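Local structure of transcriptional regulator (Pyrococcus horikoshii, 1UDD) at residues Thr33-Leu36 against Glu37-Lys40. The protein is an all-helical protein of the TenA/Thi-4/PQQC family, named as a transcriptional regulator, with four chains in its assembly. Sequence-based numbering, arbitrary orientation.
Sequences TLPL and EKFK
L36 and K40, one helical turn apart, meet at the start of helix 36-63, where a loop following helix 24-31 turns into a helix of this all-helical TenA-type fold. The junction illustrates how a helix start is held both by backbone bonds and by the side chains next to them. P35 holds the N-cap position without a capping side chain, and its carbonyl opens the backbone bonding of the helix: P35 O accepts a hydrogen bond from K38 N at 2.7 Å, with an N-H...O angle of 140°, and a weak one from F39 N at 3.5 Å. The next i+4 bond, K40 N to L36 O at 3.2 Å, is the shorter of the two. The aliphatic part of K40 crosses the L36 side chain at a slant, CE 4.0 Å from L36 CG, and its ammonium forms a long salt bridge to E37.

On the loop side, chi1 of -171° sets L34 CG beside the carbonyl carbon, toward the helix, and chi2 of 73° parts the methyls. CD1 goes to K38, lying 4.0 Å from K38 CB and close to K38 CD as well, while CD2 reaches F39 CB at 3.9 Å. L34 and F39 are both buried, and the F39 ring makes edge-to-face contacts with Y159 and W162, linking the helix start to helix 157-164. K38 CB also sits 3.4 Å from P35 O. Beyond it the K38 chain runs extended beside P35, both side chains pointing the same way, and its amine makes a cation-pi contact with W212; K38 CD lies 4.0 Å from P35 CD.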
# COMPACT_ATOMS: atom_id res chain seq x y z
N THR A 33 11.18 2.89 -41.50
CA THR A 33 9.98 2.81 -42.32
C THR A 33 8.68 3.23 -41.62
O THR A 33 7.69 3.55 -42.28
CB THR A 33 9.84 1.37 -42.85
OG1 THR A 33 10.75 1.20 -43.95
CG2 THR A 33 8.43 1.08 -43.30
N LEU A 34 8.70 3.24 -40.30
CA LEU A 34 7.50 3.61 -39.55
C LEU A 34 6.96 4.99 -39.95
O LEU A 34 7.72 5.95 -40.06
CB LEU A 34 7.79 3.59 -38.04
CG LEU A 34 6.53 3.74 -37.18
CD1 LEU A 34 5.73 2.45 -37.25
CD2 LEU A 34 6.90 4.07 -35.72
N PRO A 35 5.65 5.09 -40.20
CA PRO A 35 5.06 6.38 -40.57
C PRO A 35 5.11 7.29 -39.34
O PRO A 35 4.57 6.96 -38.29
CB PRO A 35 3.63 6.01 -40.96
CG PRO A 35 3.76 4.60 -41.46
CD PRO A 35 4.69 3.99 -40.44
N LEU A 36 5.76 8.44 -39.49
CA LEU A 36 5.92 9.41 -38.41
C LEU A 36 4.67 9.63 -37.57
O LEU A 36 4.77 10.03 -36.41
CB LEU A 36 6.40 10.75 -38.96
CG LEU A 36 6.91 11.76 -37.94
CD1 LEU A 36 8.02 11.12 -37.11
CD2 LEU A 36 7.43 13.01 -38.65
N GLU A 37 3.51 9.37 -38.15
CA GLU A 37 2.26 9.55 -37.42
C GLU A 37 2.07 8.50 -36.34
O GLU A 37 1.52 8.79 -35.28
CB GLU A 37 1.06 9.52 -38.36
CG GLU A 37 0.81 10.82 -39.10
CD GLU A 37 0.83 12.02 -38.17
OE1 GLU A 37 1.93 12.56 -37.89
OE2 GLU A 37 -0.27 12.43 -37.70
N LYS A 38 2.51 7.28 -36.64
CA LYS A 38 2.39 6.18 -35.69
C LYS A 38 3.36 6.37 -34.53
O LYS A 38 3.07 5.99 -33.40
CB LYS A 38 2.66 4.84 -36.38
CG LYS A 38 1.60 4.48 -37.40
CD LYS A 38 1.74 3.06 -37.89
CE LYS A 38 0.44 2.62 -38.55
NZ LYS A 38 0.47 1.18 -38.96
N PHE A 39 4.51 6.97 -34.81
CA PHE A 39 5.51 7.21 -33.77
C PHE A 39 4.97 8.23 -32.79
O PHE A 39 5.11 8.08 -31.58
CB PHE A 39 6.82 7.71 -34.40
CG PHE A 39 7.96 7.85 -33.41
CD1 PHE A 39 8.39 6.77 -32.66
CD2 PHE A 39 8.61 9.07 -33.27
CE1 PHE A 39 9.47 6.88 -31.78
CE2 PHE A 39 9.69 9.21 -32.39
CZ PHE A 39 10.13 8.10 -31.64
N LYS A 40 4.32 9.27 -33.31
CA LYS A 40 3.76 10.29 -32.44
C LYS A 40 2.69 9.71 -31.53
O LYS A 40 2.62 10.07 -30.36
CB LYS A 40 3.18 11.45 -33.26
CG LYS A 40 4.23 12.26 -34.00
CD LYS A 40 3.59 13.38 -34.78
CE LYS A 40 4.57 14.06 -35.71
NZ LYS A 40 3.92 15.20 -36.44